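Local coordinates for Lmo0547 protein (Listeria monocytogenes, PDB 4R9N) that probably acts as a SorC-family transcriptional regulator, responding to a carbohydrate through a putative sugar-binding domain and binding regulatory DNA, at residues Gly16-Ile21 / Ser46-Lys51; Thr62-Ala67 / Cys100-Lys105; Glu141-Asp146 / Leu209-Asn214. All blocks are in the same frame, centred on the assembly; numbering follows the deposited sequence. Where two conformers were deposited one is given.

Contact 1: Gly16-Ile21 / Ser46-Lys51; sequences GLEEAI and SKRIAK
A salt-bridge network at the edge of the parallel sheet ties E18 and E19, where the chain enters the outermost strand 19-23, to R48 near the end of helix 30-49. The two backbones stay well apart, the nearest CA atoms being those of E19 and R48 at 11.5 Å, and long side chains span the distance between them. Both glutamates run extended beyond CG, with that carbon anti to the backbone N (chi1 177° in E18), which sends the carboxylates outward to the arginine. R48 meets them with the edge of its guanidinium, whose plane is turned 66° from the carboxylate of E18 and 51° from that of E19. R48 NH2 gives E19 OE1 a nearly straight bond of 3.0 Å that lies in the guanidinium plane and reaches the oxygen almost end-on to its C-O bond. R48 NH1 donates to E18 OE2 at 3.1 Å, and here the nitrogen sits well above the carboxylate plane. From R48 NH2 to the same E18 OE2 there is a further, weak bond of 3.5 Å. The third side of the guanidinium is taken up by a water, which accepts from R48 NE at 2.6 Å and donates to E19 OE1 at 3.0 Å. E19 OE1 is therefore held both directly and through the water, and partners in the plane at NE, NH1 and NH2 fix how the guanidinium is rotated. The side chain of R48 also touches M147, T217 and V242, the first residues of three neighbouring strands, so it lies across the end of the sheet where those strands begin. Helix 30-49 carries the chain from strand 19-23 past these three to strand 54-57, a crossover consistent with a Rossmann-like alpha/beta fold.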
# COMPACT_ATOMS: atom_id res chain seq x y z
N GLY A 16 15.40 -3.83 9.87
CA GLY A 16 15.94 -4.71 8.84
C GLY A 16 15.43 -4.36 7.44
O GLY A 16 15.13 -5.27 6.65
N LEU A 17 15.31 -3.06 7.12
CA LEU A 17 14.92 -2.65 5.78
C LEU A 17 16.04 -2.66 4.75
O LEU A 17 17.22 -2.43 5.03
CB LEU A 17 14.29 -1.25 5.81
CG LEU A 17 13.11 -1.14 6.80
CD1 LEU A 17 12.81 0.30 7.15
CD2 LEU A 17 11.88 -1.85 6.27
N GLU A 18 15.63 -2.85 3.51
CA GLU A 18 16.50 -2.62 2.37
C GLU A 18 16.85 -1.12 2.27
O GLU A 18 18.04 -0.72 2.04
CB GLU A 18 15.79 -3.15 1.12
CG GLU A 18 16.50 -2.95 -0.20
CD GLU A 18 15.64 -3.39 -1.39
OE1 GLU A 18 14.68 -4.17 -1.20
OE2 GLU A 18 15.91 -2.92 -2.52
N GLU A 19 15.85 -0.26 2.44
CA GLU A 19 16.06 1.17 2.38
C GLU A 19 14.99 1.96 3.11
O GLU A 19 13.81 1.59 3.09
CB GLU A 19 16.14 1.66 0.93
CG GLU A 19 16.53 3.15 0.86
CD GLU A 19 16.62 3.73 -0.55
OE1 GLU A 19 16.17 3.07 -1.52
OE2 GLU A 19 17.17 4.87 -0.70
N ALA A 20 15.38 3.06 3.72
CA ALA A 20 14.45 4.02 4.29
C ALA A 20 14.70 5.37 3.66
O ALA A 20 15.86 5.83 3.60
CB ALA A 20 14.55 4.04 5.82
N ILE A 21 13.66 5.99 3.11
CA ILE A 21 13.75 7.31 2.56
C ILE A 21 13.01 8.28 3.48
O ILE A 21 11.79 8.11 3.72
CB ILE A 21 13.11 7.32 1.17
CG1 ILE A 21 13.87 6.37 0.24
CG2 ILE A 21 13.08 8.76 0.68
CD1 ILE A 21 13.00 5.77 -0.87
N SER A 46 10.55 6.99 -8.78
CA SER A 46 10.59 6.93 -10.26
C SER A 46 11.91 6.31 -10.69
O SER A 46 11.97 5.52 -11.64
CB SER A 46 10.41 8.31 -10.91
OG SER A 46 11.45 9.15 -10.49
N LYS A 47 12.96 6.58 -9.94
CA LYS A 47 14.29 6.02 -10.26
C LYS A 47 14.43 4.49 -10.09
O LYS A 47 15.07 3.83 -10.87
CB LYS A 47 15.36 6.70 -9.41
CG LYS A 47 15.92 7.97 -10.01
CD LYS A 47 15.23 9.21 -9.57
CE LYS A 47 16.21 10.40 -9.45
NZ LYS A 47 16.48 10.97 -10.80
N ARG A 48 13.78 3.95 -9.08
CA ARG A 48 13.72 2.55 -8.83
C ARG A 48 12.81 1.87 -9.86
O ARG A 48 13.12 0.76 -10.42
CB ARG A 48 13.14 2.36 -7.44
CG ARG A 48 13.39 1.07 -6.79
CD ARG A 48 12.85 1.11 -5.37
NE ARG A 48 13.89 1.26 -4.37
CZ ARG A 48 14.60 0.24 -3.90
NH1 ARG A 48 14.41 -0.99 -4.38
NH2 ARG A 48 15.49 0.48 -2.94
N ILE A 49 11.66 2.50 -10.09
CA ILE A 49 10.68 1.92 -11.03
C ILE A 49 11.26 1.81 -12.43
O ILE A 49 10.89 0.86 -13.19
CB ILE A 49 9.37 2.78 -11.05
CG1 ILE A 49 8.62 2.57 -9.74
CG2 ILE A 49 8.47 2.49 -12.25
CD1 ILE A 49 7.63 3.70 -9.36
N ALA A 50 12.13 2.77 -12.80
CA ALA A 50 12.83 2.71 -14.12
C ALA A 50 13.52 1.40 -14.35
O ALA A 50 13.68 0.99 -15.50
CB ALA A 50 13.83 3.86 -14.30
N LYS A 51 13.96 0.78 -13.29
CA LYS A 51 14.69 -0.48 -13.36
C LYS A 51 13.87 -1.77 -13.38
O LYS A 51 14.46 -2.86 -13.56
CB LYS A 51 15.69 -0.54 -12.19
CG LYS A 51 16.80 0.52 -12.34
CD LYS A 51 17.58 0.70 -11.04
CE LYS A 51 19.06 0.34 -11.18
NZ LYS A 51 19.73 0.19 -9.86
O HOH W 1 14.41 3.77 -3.79

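Contact 2: Thr62-Ala67 / Cys100-Lys105; sequences TIRKFA and CYDLKK
The guanidinium of R64 receives D102 at its edge and not over a face, with the carboxylate turned 51° out of the guanidinium plane. Both terminal nitrogens converge on a single oxygen: R64 NH1 and R64 NH2 each lie 2.8 Å from D102 OD2, forming a salt bridge in which one acceptor is shared. Because that oxygen sits between the two donors, both hydrogen bonds are bent, with N-H...O angles of 138°. NH2 comes nearly end-on to the C-O bond, whereas NH1 approaches on the anti side of the carboxylate. Bends at chi2 and chi3 swing the end of R64 across to the other helix, and the two side chains meet at about a right angle. Further bonds keep the pair in place: NH1 also donates to N68 OD1 and NH2 to the carbonyl of D93, while the second carboxylate oxygen, D102 OD1, accepts from Q98 NE2 one turn earlier in its own helix. The added bonds to N68 and D93 help hold the guanidinium in its orientation. Next to this polar pair the helices draw close, with 6.3 Å between A67 CA and L103 CA. The small A67 permits this approach, and L103 packs its CD2 branch against it, 4.1 Å from A67 CB and equally near A67 CA. L103 continues onto F70, the same residue whose ring meets that of F66 with planes at about 60°. The result is a buried apolar interface bordered by an ion pair. Among its neighbours, helix 61-69 rests on helix 30-49 through F66 on L45 and K65 on L34 and A38, while helix 96-107 lies over strand 79-82, touching I80 with both C100 and L103.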
# COMPACT_ATOMS: atom_id res chain seq x y z
N THR A 62 -3.03 8.10 -0.07
CA THR A 62 -1.62 8.36 -0.17
C THR A 62 -1.02 7.94 -1.55
O THR A 62 -0.27 8.68 -2.22
CB THR A 62 -0.88 7.64 0.99
OG1 THR A 62 -1.37 8.10 2.27
CG2 THR A 62 0.51 7.96 0.92
N ILE A 63 -1.39 6.78 -1.99
CA ILE A 63 -0.99 6.33 -3.34
C ILE A 63 -1.60 7.23 -4.46
O ILE A 63 -0.95 7.46 -5.46
CB ILE A 63 -1.35 4.86 -3.51
CG1 ILE A 63 -0.42 4.06 -2.55
CG2 ILE A 63 -1.07 4.38 -4.93
CD1 ILE A 63 -0.91 2.70 -2.38
N ARG A 64 -2.85 7.68 -4.28
CA ARG A 64 -3.44 8.63 -5.24
C ARG A 64 -2.57 9.91 -5.38
O ARG A 64 -2.24 10.35 -6.47
CB ARG A 64 -4.86 8.92 -4.87
CG ARG A 64 -5.49 9.98 -5.74
CD ARG A 64 -5.91 9.32 -7.04
NE ARG A 64 -4.98 9.60 -8.07
CZ ARG A 64 -5.07 9.18 -9.32
NH1 ARG A 64 -4.15 9.63 -10.16
NH2 ARG A 64 -6.01 8.33 -9.71
N LYS A 65 -2.15 10.47 -4.24
CA LYS A 65 -1.25 11.60 -4.25
C LYS A 65 0.09 11.30 -4.95
O LYS A 65 0.59 12.09 -5.76
CB LYS A 65 -1.07 12.12 -2.82
CG LYS A 65 -2.28 12.87 -2.29
CD LYS A 65 -2.20 13.20 -0.81
CE LYS A 65 -3.46 13.95 -0.31
NZ LYS A 65 -3.60 15.26 -1.01
N PHE A 66 0.68 10.18 -4.61
CA PHE A 66 1.90 9.69 -5.29
C PHE A 66 1.71 9.69 -6.78
O PHE A 66 2.53 10.18 -7.55
CB PHE A 66 2.25 8.31 -4.76
CG PHE A 66 3.27 7.56 -5.55
CD1 PHE A 66 4.63 7.82 -5.41
CD2 PHE A 66 2.88 6.57 -6.42
CE1 PHE A 66 5.56 7.09 -6.12
CE2 PHE A 66 3.80 5.85 -7.13
CZ PHE A 66 5.15 6.13 -6.99
N ALA A 67 0.63 9.08 -7.21
CA ALA A 67 0.35 9.03 -8.66
C ALA A 67 0.15 10.40 -9.31
O ALA A 67 0.59 10.63 -10.40
CB ALA A 67 -0.82 8.09 -8.94
N CYS A 100 -3.61 2.89 -11.53
CA CYS A 100 -2.77 2.15 -12.45
C CYS A 100 -2.87 2.73 -13.86
O CYS A 100 -1.84 2.84 -14.56
CB CYS A 100 -3.07 0.64 -12.49
SG CYS A 100 -2.54 -0.20 -11.00
N TYR A 101 -4.07 3.04 -14.29
CA TYR A 101 -4.27 3.62 -15.60
C TYR A 101 -3.56 4.99 -15.70
O TYR A 101 -2.87 5.27 -16.68
CB TYR A 101 -5.74 3.76 -15.91
CG TYR A 101 -5.96 4.21 -17.35
CD1 TYR A 101 -6.25 5.52 -17.64
CD2 TYR A 101 -5.85 3.31 -18.39
CE1 TYR A 101 -6.40 5.95 -18.95
CE2 TYR A 101 -6.04 3.72 -19.71
CZ TYR A 101 -6.30 5.06 -19.96
OH TYR A 101 -6.52 5.53 -21.24
N ASP A 102 -3.73 5.85 -14.69
CA ASP A 102 -3.10 7.13 -14.70
C ASP A 102 -1.56 7.02 -14.76
O ASP A 102 -0.89 7.85 -15.46
CB ASP A 102 -3.52 7.99 -13.53
CG ASP A 102 -4.99 8.37 -13.56
OD1 ASP A 102 -5.64 8.35 -14.64
OD2 ASP A 102 -5.52 8.72 -12.47
N LEU A 103 -0.97 6.09 -13.99
CA LEU A 103 0.47 5.83 -14.09
C LEU A 103 0.85 5.30 -15.49
O LEU A 103 1.88 5.71 -16.06
CB LEU A 103 0.95 4.84 -13.02
CG LEU A 103 0.92 5.39 -11.58
CD1 LEU A 103 1.12 4.24 -10.59
CD2 LEU A 103 1.97 6.48 -11.41
N LYS A 104 -0.01 4.49 -16.08
CA LYS A 104 0.27 3.92 -17.41
C LYS A 104 0.33 5.03 -18.45
O LYS A 104 1.16 5.00 -19.39
CB LYS A 104 -0.82 2.93 -17.79
CG LYS A 104 -0.77 2.39 -19.21
CD LYS A 104 -2.03 2.68 -20.00
CE LYS A 104 -2.19 1.80 -21.25
NZ LYS A 104 -2.56 0.39 -20.93
N LYS A 105 -0.60 5.98 -18.33
CA LYS A 105 -0.62 7.14 -19.26
C LYS A 105 0.67 8.00 -19.13
O LYS A 105 1.23 8.48 -20.16
CB LYS A 105 -1.80 8.04 -18.96
CG LYS A 105 -3.14 7.54 -19.41
CD LYS A 105 -4.21 8.35 -18.70
CE LYS A 105 -4.69 9.56 -19.50
NZ LYS A 105 -6.01 9.28 -20.12

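Contact 3: Glu141-Asp146 / Leu209-Asn214; sequences EGKTVD and LEELKN
E211 OE2 is gripped by a water that donates at 2.6 Å and, more loosely, by K143 NZ at 3.4 Å, a salt bridge whose hydrogen bond is weak. The same water lies 3.4 Å from K143 NZ, again weakly bound, and so links the two charges. The lysine runs extended and passes obliquely across the carboxylate, bringing K143 CE within 3.3 Å of E211 OE2, closer than the ammonium nitrogen itself. Each charge has another partner: K143 NZ forms a salt bridge with E140 OE2, and E211 OE1 accepts from the backbone N of S208, just before the helix. Between the backbones a second water donates to K143 O at 2.8 Å and to E211 O at 2.7 Å. It bridges the end of helix 133-143 and the short helix 209-213, where E211 O also accepts from N214 N. The chemistry is that of a hydrated surface contact: the direct ion pair is weak, K143 being engaged also by E140, and the water between K143 O and E211 O is probably the firmer link.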
# COMPACT_ATOMS: atom_id res chain seq x y z
N GLU A 141 -0.59 -12.45 -11.95
CA GLU A 141 0.37 -11.39 -12.35
C GLU A 141 0.73 -10.49 -11.19
O GLU A 141 1.92 -10.17 -11.01
CB GLU A 141 -0.15 -10.59 -13.54
CG GLU A 141 -0.12 -11.41 -14.81
CD GLU A 141 -0.99 -10.93 -15.97
OE1 GLU A 141 -1.74 -9.92 -15.87
OE2 GLU A 141 -0.99 -11.64 -17.02
N GLY A 142 -0.24 -10.19 -10.31
CA GLY A 142 0.08 -9.37 -9.12
C GLY A 142 1.09 -10.06 -8.21
O GLY A 142 1.92 -9.41 -7.54
N LYS A 143 0.97 -11.39 -8.12
CA LYS A 143 1.78 -12.13 -7.17
C LYS A 143 3.20 -12.14 -7.63
O LYS A 143 4.10 -12.34 -6.80
CB LYS A 143 1.27 -13.57 -6.99
CG LYS A 143 -0.10 -13.69 -6.36
CD LYS A 143 -0.63 -15.14 -6.40
CE LYS A 143 -2.14 -15.20 -6.18
NZ LYS A 143 -2.68 -16.58 -5.98
N THR A 144 3.41 -11.96 -8.92
CA THR A 144 4.76 -12.04 -9.50
C THR A 144 5.41 -10.75 -9.84
O THR A 144 6.45 -10.72 -10.49
CB THR A 144 4.75 -13.01 -10.69
OG1 THR A 144 3.87 -12.52 -11.70
CG2 THR A 144 4.29 -14.35 -10.22
N VAL A 145 4.88 -9.61 -9.37
CA VAL A 145 5.52 -8.32 -9.72
C VAL A 145 6.88 -8.22 -9.09
O VAL A 145 7.12 -8.82 -8.04
CB VAL A 145 4.63 -7.08 -9.34
CG1 VAL A 145 3.29 -7.12 -10.12
CG2 VAL A 145 4.37 -7.05 -7.85
N ASP A 146 7.76 -7.45 -9.72
CA ASP A 146 9.12 -7.22 -9.23
C ASP A 146 9.06 -6.36 -7.96
O ASP A 146 9.91 -6.46 -7.05
CB ASP A 146 9.94 -6.45 -10.28
CG ASP A 146 10.36 -7.30 -11.51
OD1 ASP A 146 10.34 -8.55 -11.51
OD2 ASP A 146 10.66 -6.66 -12.53
N LEU A 209 -1.56 -10.82 2.46
CA LEU A 209 -0.30 -10.42 3.12
C LEU A 209 0.82 -11.41 2.90
O LEU A 209 2.00 -11.01 2.70
CB LEU A 209 -0.46 -10.16 4.62
CG LEU A 209 -1.45 -9.04 4.89
CD1 LEU A 209 -1.61 -8.81 6.37
CD2 LEU A 209 -1.07 -7.74 4.21
N GLU A 210 0.51 -12.69 2.89
CA GLU A 210 1.57 -13.66 2.62
C GLU A 210 2.10 -13.59 1.20
O GLU A 210 3.30 -13.74 0.97
CB GLU A 210 1.16 -15.06 2.99
CG GLU A 210 1.10 -15.24 4.50
CD GLU A 210 2.43 -15.65 5.17
OE1 GLU A 210 3.50 -14.99 5.04
OE2 GLU A 210 2.38 -16.64 5.91
N GLU A 211 1.22 -13.29 0.25
CA GLU A 211 1.63 -13.02 -1.11
C GLU A 211 2.49 -11.78 -1.20
O GLU A 211 3.44 -11.77 -1.92
CB GLU A 211 0.45 -12.91 -2.01
CG GLU A 211 -0.16 -14.28 -2.27
CD GLU A 211 -1.60 -14.27 -2.74
OE1 GLU A 211 -2.21 -13.19 -2.93
OE2 GLU A 211 -2.12 -15.42 -2.85
N LEU A 212 2.13 -10.73 -0.46
CA LEU A 212 2.89 -9.52 -0.46
C LEU A 212 4.31 -9.76 0.09
O LEU A 212 5.28 -9.20 -0.43
CB LEU A 212 2.18 -8.45 0.39
CG LEU A 212 2.81 -7.06 0.49
CD1 LEU A 212 2.66 -6.31 -0.82
CD2 LEU A 212 2.24 -6.28 1.67
N LYS A 213 4.41 -10.59 1.11
CA LYS A 213 5.68 -10.88 1.70
C LYS A 213 6.63 -11.59 0.70
O LYS A 213 7.83 -11.48 0.82
CB LYS A 213 5.48 -11.71 2.97
CG LYS A 213 6.63 -11.60 3.92
CD LYS A 213 6.36 -12.30 5.24
CE LYS A 213 7.57 -12.15 6.18
NZ LYS A 213 8.82 -12.73 5.60
N ASN A 214 6.10 -12.25 -0.31
CA ASN A 214 6.91 -12.89 -1.31
C ASN A 214 7.36 -11.97 -2.46
O ASN A 214 8.18 -12.36 -3.28
CB ASN A 214 6.18 -14.10 -1.85
CG ASN A 214 6.23 -15.28 -0.91
OD1 ASN A 214 7.19 -15.47 -0.13
ND2 ASN A 214 5.21 -16.10 -0.98
O HOH W 2 3.57 -13.14 -4.22
O HOH W 3 -1.24 -17.85 -3.17

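The three contacts lie around one parallel sheet, their centres about 17 Å apart for contact 1 with either of the others and about 19 Å for contacts 2 and 3. Only contacts 1 and 2 touch: I49 CD1 packs 4.2 Å from F66 CZ, so helix 30-49, part of contact 1, packs against helix 61-69 of contact 2. Contact 3 approaches contact 1 to about 5 Å between nearest atoms and contact 2 to about 9 Å. It is connected with contact 2 through strand 79-82, where L103 meets I80 while E141 and V145 meet I81. Each contact pairs a basic side chain with one carboxylate, or two in contact 1, water-bridged in contacts 1 and 3. None includes a bound ligand.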